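Local coordinates for protein tryptophan halogenase (Shewanella frigidimarina, PDB 2PYX) that probably acts as a flavin-dependent monooxygenase of the tryptophan halogenase family, binding FAD to chlorinate or otherwise halogenate an aromatic substrate, at residues A[334-346]-A[389-401]. Residues are numbered along the deposited sequence; the frame is centred on the assembly and turned at random. Where two conformers were deposited one is given.
Sequences INPGYRAKCWQNN and ISARVNERYQQHW
Asn394 reaches from helix 389-401 to the backbone of Cys342 and Trp343 and holds it with both ends of its amide. ND2 donates to Trp343 O at 2.9 Å in a nearly straight bond (177°), lying in the planes of both groups, while OD1 takes Trp343 N on a lone pair at 3.0 Å and, more weakly, Cys342 N. This ties the helix to residues 343-344, the edge strand of the sheet that carries the predicted FAD site, consistent with the Rossmann-type fold of flavin-dependent halogenases. The same helix runs antiparallel to strand 337-339, middle strand of a small three-stranded sheet, so one helix bridges two sheets.

Between the two strands, Tyr397 gives its hydroxyl to Arg339 O at 2.7 Å, and Gln398, stretched out past its CG, hydrogen-bonds Ala340 O through NE2 at 2.9 Å. With CG of Tyr397 opposite its own backbone N (chi1 160°), the ring slots between the loop at Cys342 and the Trp401 side chain: CB of Cys342 sits over one face, CD1 of Trp401 over the opposite one. A leucine in place of Tyr397 would probably leave Arg339 O without this donor and deprive the Cys342 methylene of its aromatic face.

Toward the Trp401 end of the helix segment, the Tyr338 and Trp401 rings form an offset stack, planes 13° apart, each CB over the other's ring; the Tyr338 hydroxyl shares a water with Gln398 O. Trp343 packs toward residues 389-393, Val393 CG1 at its ring edge and Ile389 CG2 near CH2, with Leu375 of helix 363-377 also touching it. Ser390 turns OG to a water that also bonds Asn345 O, while its CB rests over the five-membered ring of Trp343, 3.4 Å from CD2.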
loop_
_atom_site.group_PDB
_atom_site.type_symbol
_atom_site.label_atom_id
_atom_site.label_comp_id
_atom_site.label_asym_id
_atom_site.label_seq_id
_atom_site.Cartn_x
_atom_site.Cartn_y
_atom_site.Cartn_z
ATOM N N ILE A 334 16.428 7.892 3.121
ATOM C CA ILE A 334 16.389 6.928 2.018
ATOM C C ILE A 334 16.789 7.577 0.686
ATOM O O ILE A 334 16.875 8.822 0.549
ATOM C CB ILE A 334 14.972 6.324 1.829
ATOM C CG1 ILE A 334 13.985 7.408 1.456
ATOM C CG2 ILE A 334 14.495 5.676 3.124
ATOM C CD1 ILE A 334 12.627 6.867 0.938
ATOM N N ASN A 335 17.051 6.710 -0.287
ATOM C CA ASN A 335 17.045 7.098 -1.692
ATOM C C ASN A 335 15.771 6.397 -2.257
ATOM O O ASN A 335 15.789 5.168 -2.471
ATOM C CB ASN A 335 18.295 6.627 -2.385
ATOM C CG ASN A 335 18.361 7.036 -3.854
ATOM O OD1 ASN A 335 17.504 7.820 -4.371
ATOM N ND2 ASN A 335 19.407 6.495 -4.564
ATOM N N PRO A 336 14.640 7.131 -2.431
ATOM C CA PRO A 336 13.394 6.569 -2.963
ATOM C C PRO A 336 13.633 6.069 -4.391
ATOM O O PRO A 336 14.260 6.753 -5.196
ATOM C CB PRO A 336 12.436 7.764 -2.993
ATOM C CG PRO A 336 13.294 8.918 -3.092
ATOM C CD PRO A 336 14.516 8.587 -2.269
ATOM N N GLY A 337 13.130 4.875 -4.699
ATOM C CA GLY A 337 13.294 4.314 -6.034
ATOM C C GLY A 337 13.100 2.833 -6.027
ATOM O O GLY A 337 12.592 2.276 -5.058
ATOM N N TYR A 338 13.425 2.229 -7.160
ATOM C CA TYR A 338 13.172 0.821 -7.346
ATOM C C TYR A 338 14.238 0.185 -8.200
ATOM O O TYR A 338 14.875 0.814 -9.034
ATOM C CB TYR A 338 11.771 0.578 -7.897
ATOM C CG TYR A 338 11.504 1.201 -9.235
ATOM C CD1 TYR A 338 11.070 2.513 -9.348
ATOM C CD2 TYR A 338 11.615 0.458 -10.401
ATOM C CE1 TYR A 338 10.832 3.090 -10.591
ATOM C CE2 TYR A 338 11.367 1.039 -11.641
ATOM C CZ TYR A 338 10.961 2.361 -11.731
ATOM O OH TYR A 338 10.663 2.931 -12.969
ATOM N N ARG A 339 14.416 -1.106 -7.957
ATOM C CA ARG A 339 15.360 -1.864 -8.744
ATOM C C ARG A 339 14.847 -2.030 -10.162
ATOM O O ARG A 339 13.648 -2.137 -10.380
ATOM C CB ARG A 339 15.606 -3.225 -8.098
ATOM C CG ARG A 339 16.272 -3.167 -6.740
ATOM C CD ARG A 339 17.760 -2.920 -6.863
ATOM N NE ARG A 339 18.277 -2.497 -5.581
ATOM C CZ ARG A 339 19.527 -2.138 -5.343
ATOM N NH1 ARG A 339 20.425 -2.168 -6.294
ATOM N NH2 ARG A 339 19.871 -1.751 -4.127
ATOM N N ALA A 340 15.733 -2.061 -11.151
ATOM C CA ALA A 340 15.268 -2.069 -12.536
ATOM C C ALA A 340 14.384 -3.295 -12.889
ATOM O O ALA A 340 13.540 -3.217 -13.784
ATOM C CB ALA A 340 16.470 -1.995 -13.462
ATOM N N LYS A 341 14.670 -4.422 -12.231
ATOM C CA LYS A 341 13.921 -5.666 -12.338
ATOM C C LYS A 341 13.664 -6.155 -10.914
ATOM O O LYS A 341 14.484 -5.875 -10.036
ATOM C CB LYS A 341 14.797 -6.720 -13.057
ATOM C CG LYS A 341 15.051 -6.484 -14.510
ATOM C CD LYS A 341 16.262 -7.210 -15.039
ATOM C CE LYS A 341 15.973 -8.572 -15.451
ATOM N NZ LYS A 341 17.150 -9.104 -16.245
ATOM N N CYS A 342 12.597 -6.901 -10.672
ATOM C CA CYS A 342 12.433 -7.625 -9.393
ATOM C C CYS A 342 12.916 -9.079 -9.455
ATOM O O CYS A 342 13.062 -9.691 -8.402
ATOM C CB CYS A 342 10.998 -7.645 -8.881
ATOM S SG CYS A 342 9.817 -8.575 -9.852
ATOM N N TRP A 343 13.175 -9.612 -10.640
ATOM C CA TRP A 343 13.486 -11.029 -10.806
ATOM C C TRP A 343 14.697 -11.165 -11.750
ATOM O O TRP A 343 14.634 -10.753 -12.895
ATOM C CB TRP A 343 12.282 -11.776 -11.362
ATOM C CG TRP A 343 12.343 -13.270 -11.351
ATOM C CD1 TRP A 343 13.455 -14.063 -11.345
ATOM C CD2 TRP A 343 11.204 -14.143 -11.375
ATOM N NE1 TRP A 343 13.067 -15.406 -11.349
ATOM C CE2 TRP A 343 11.701 -15.480 -11.375
ATOM C CE3 TRP A 343 9.813 -13.931 -11.412
ATOM C CZ2 TRP A 343 10.861 -16.566 -11.395
ATOM C CZ3 TRP A 343 8.981 -15.005 -11.420
ATOM C CH2 TRP A 343 9.509 -16.323 -11.418
ATOM N N GLN A 344 15.815 -11.650 -11.211
ATOM C CA GLN A 344 17.050 -11.826 -11.979
ATOM C C GLN A 344 17.539 -13.244 -11.697
ATOM O O GLN A 344 17.643 -13.641 -10.537
ATOM C CB GLN A 344 18.103 -10.803 -11.511
ATOM C CG GLN A 344 19.453 -10.911 -12.211
ATOM C CD GLN A 344 19.340 -10.597 -13.685
ATOM O OE1 GLN A 344 18.899 -9.503 -14.088
ATOM N NE2 GLN A 344 19.728 -11.559 -14.521
ATOM N N ASN A 345 17.873 -13.973 -12.755
ATOM C CA ASN A 345 18.232 -15.371 -12.637
ATOM C C ASN A 345 17.106 -16.054 -11.837
ATOM O O ASN A 345 15.926 -15.995 -12.234
ATOM C CB ASN A 345 19.633 -15.494 -12.020
ATOM C CG ASN A 345 20.731 -15.070 -12.965
ATOM O OD1 ASN A 345 20.944 -13.881 -13.197
ATOM N ND2 ASN A 345 21.409 -16.048 -13.552
ATOM N N ASN A 346 17.456 -16.707 -10.737
ATOM C CA ASN A 346 16.490 -17.456 -9.903
ATOM C C ASN A 346 16.224 -16.780 -8.581
ATOM O O ASN A 346 15.961 -17.433 -7.567
ATOM C CB ASN A 346 16.946 -18.904 -9.674
ATOM C CG ASN A 346 18.233 -19.004 -8.930
ATOM O OD1 ASN A 346 19.088 -18.094 -8.931
ATOM N ND2 ASN A 346 18.409 -20.154 -8.237
ATOM N N ILE A 389 8.881 -16.534 -17.820
ATOM C CA ILE A 389 8.013 -16.058 -16.753
ATOM C C ILE A 389 8.624 -14.829 -16.079
ATOM O O ILE A 389 7.927 -13.830 -15.859
ATOM C CB ILE A 389 7.724 -17.174 -15.740
ATOM C CG1 ILE A 389 6.807 -18.228 -16.398
ATOM C CG2 ILE A 389 7.074 -16.605 -14.502
ATOM C CD1 ILE A 389 6.751 -19.557 -15.615
ATOM N N SER A 390 9.921 -14.837 -15.795
ATOM C CA SER A 390 10.504 -13.686 -15.131
ATOM C C SER A 390 10.431 -12.460 -16.016
ATOM O O SER A 390 10.215 -11.333 -15.525
ATOM C CB SER A 390 11.909 -13.939 -14.684
ATOM O OG SER A 390 12.793 -14.238 -15.725
ATOM N N ALA A 391 10.595 -12.652 -17.327
ATOM C CA ALA A 391 10.519 -11.487 -18.227
ATOM C C ALA A 391 9.139 -10.827 -18.136
ATOM O O ALA A 391 9.034 -9.584 -18.102
ATOM C CB ALA A 391 10.814 -11.881 -19.639
ATOM N N ARG A 392 8.054 -11.601 -18.139
ATOM C CA ARG A 392 6.724 -10.986 -18.139
ATOM C C ARG A 392 6.373 -10.426 -16.748
ATOM O O ARG A 392 5.706 -9.390 -16.628
ATOM C CB ARG A 392 5.661 -11.932 -18.704
ATOM C CG ARG A 392 5.328 -13.128 -17.838
ATOM C CD ARG A 392 4.623 -14.172 -18.750
ATOM N NE ARG A 392 4.061 -15.286 -18.025
ATOM C CZ ARG A 392 3.499 -16.342 -18.591
ATOM N NH1 ARG A 392 3.517 -16.458 -19.902
ATOM N NH2 ARG A 392 2.973 -17.295 -17.824
ATOM N N VAL A 393 6.860 -11.073 -15.696
ATOM C CA VAL A 393 6.695 -10.530 -14.349
ATOM C C VAL A 393 7.455 -9.214 -14.220
ATOM O O VAL A 393 6.921 -8.234 -13.625
ATOM C CB VAL A 393 7.117 -11.549 -13.260
ATOM C CG1 VAL A 393 7.220 -10.920 -11.868
ATOM C CG2 VAL A 393 6.153 -12.682 -13.247
ATOM N N ASN A 394 8.677 -9.167 -14.730
ATOM C CA ASN A 394 9.423 -7.897 -14.711
ATOM C C ASN A 394 8.744 -6.797 -15.496
ATOM O O ASN A 394 8.783 -5.646 -15.082
ATOM C CB ASN A 394 10.881 -8.046 -15.204
ATOM C CG ASN A 394 11.787 -8.721 -14.193
ATOM O OD1 ASN A 394 11.706 -8.449 -12.978
ATOM N ND2 ASN A 394 12.698 -9.568 -14.671
ATOM N N GLU A 395 8.139 -7.112 -16.622
ATOM C CA GLU A 395 7.472 -6.092 -17.406
ATOM C C GLU A 395 6.313 -5.522 -16.587
ATOM O O GLU A 395 6.114 -4.293 -16.520
ATOM C CB GLU A 395 6.976 -6.688 -18.707
ATOM C CG GLU A 395 6.126 -5.755 -19.506
ATOM C CD GLU A 395 5.821 -6.325 -20.846
ATOM O OE1 GLU A 395 5.026 -7.273 -20.896
ATOM O OE2 GLU A 395 6.392 -5.840 -21.840
ATOM N N ARG A 396 5.536 -6.392 -15.940
ATOM C CA ARG A 396 4.390 -5.921 -15.143
ATOM C C ARG A 396 4.875 -5.121 -13.944
ATOM O O ARG A 396 4.287 -4.074 -13.613
ATOM C CB ARG A 396 3.484 -7.077 -14.658
ATOM C CG ARG A 396 2.240 -6.649 -13.922
ATOM C CD ARG A 396 1.243 -5.829 -14.732
ATOM N NE ARG A 396 0.741 -6.556 -15.909
ATOM C CZ ARG A 396 -0.099 -7.588 -15.881
ATOM N NH1 ARG A 396 -0.570 -8.069 -14.767
ATOM N NH2 ARG A 396 -0.472 -8.155 -17.017
ATOM N N TYR A 397 5.938 -5.590 -13.309
ATOM C CA TYR A 397 6.576 -4.864 -12.191
ATOM C C TYR A 397 6.988 -3.458 -12.594
ATOM O O TYR A 397 6.713 -2.468 -11.864
ATOM C CB TYR A 397 7.759 -5.676 -11.717
ATOM C CG TYR A 397 8.805 -4.969 -10.931
ATOM C CD1 TYR A 397 8.731 -4.903 -9.547
ATOM C CD2 TYR A 397 9.903 -4.406 -11.546
ATOM C CE1 TYR A 397 9.743 -4.260 -8.786
ATOM C CE2 TYR A 397 10.902 -3.777 -10.813
ATOM C CZ TYR A 397 10.799 -3.672 -9.431
ATOM O OH TYR A 397 11.799 -3.073 -8.658
ATOM N N GLN A 398 7.590 -3.354 -13.781
ATOM C CA GLN A 398 8.009 -2.049 -14.321
ATOM C C GLN A 398 6.787 -1.145 -14.591
ATOM O O GLN A 398 6.797 0.083 -14.309
ATOM C CB GLN A 398 8.845 -2.280 -15.569
ATOM C CG GLN A 398 10.199 -2.856 -15.226
ATOM C CD GLN A 398 10.868 -3.611 -16.361
ATOM O OE1 GLN A 398 10.329 -3.680 -17.486
ATOM N NE2 GLN A 398 12.049 -4.197 -16.062
ATOM N N GLN A 399 5.713 -1.719 -15.127
ATOM C CA GLN A 399 4.448 -0.984 -15.325
ATOM C C GLN A 399 3.939 -0.469 -13.959
ATOM O O GLN A 399 3.534 0.680 -13.809
ATOM C CB GLN A 399 3.364 -1.870 -15.943
ATOM C CG GLN A 399 3.610 -2.324 -17.386
ATOM C CD GLN A 399 3.396 -1.248 -18.451
ATOM O OE1 GLN A 399 3.091 -0.087 -18.162
ATOM N NE2 GLN A 399 3.538 -1.661 -19.713
ATOM N N HIS A 400 3.920 -1.339 -12.967
ATOM C CA HIS A 400 3.460 -0.950 -11.609
ATOM C C HIS A 400 4.249 0.197 -11.044
ATOM O O HIS A 400 3.660 1.159 -10.531
ATOM C CB HIS A 400 3.511 -2.108 -10.648
ATOM C CG HIS A 400 2.455 -3.142 -10.894
ATOM N ND1 HIS A 400 1.220 -2.851 -11.438
ATOM C CD2 HIS A 400 2.435 -4.464 -10.586
ATOM C CE1 HIS A 400 0.494 -3.966 -11.472
ATOM N NE2 HIS A 400 1.214 -4.958 -10.973
ATOM N N TRP A 401 5.566 0.111 -11.143
ATOM C CA TRP A 401 6.425 1.187 -10.571
ATOM C C TRP A 401 6.250 2.490 -11.325
ATOM O O TRP A 401 6.203 3.564 -10.725
ATOM C CB TRP A 401 7.882 0.732 -10.429
ATOM C CG TRP A 401 8.105 0.066 -9.117
ATOM C CD1 TRP A 401 8.218 -1.288 -8.855
ATOM C CD2 TRP A 401 8.208 0.720 -7.866
ATOM N NE1 TRP A 401 8.423 -1.480 -7.515
ATOM C CE2 TRP A 401 8.451 -0.251 -6.889
ATOM C CE3 TRP A 401 8.187 2.074 -7.484
ATOM C CZ2 TRP A 401 8.596 0.084 -5.546
ATOM C CZ3 TRP A 401 8.352 2.386 -6.142
ATOM C CH2 TRP A 401 8.547 1.394 -5.206
HETATM O O HOH W 1 9.254 1.348 -14.656
HETATM O O HOH W 2 14.955 -15.547 -14.791
#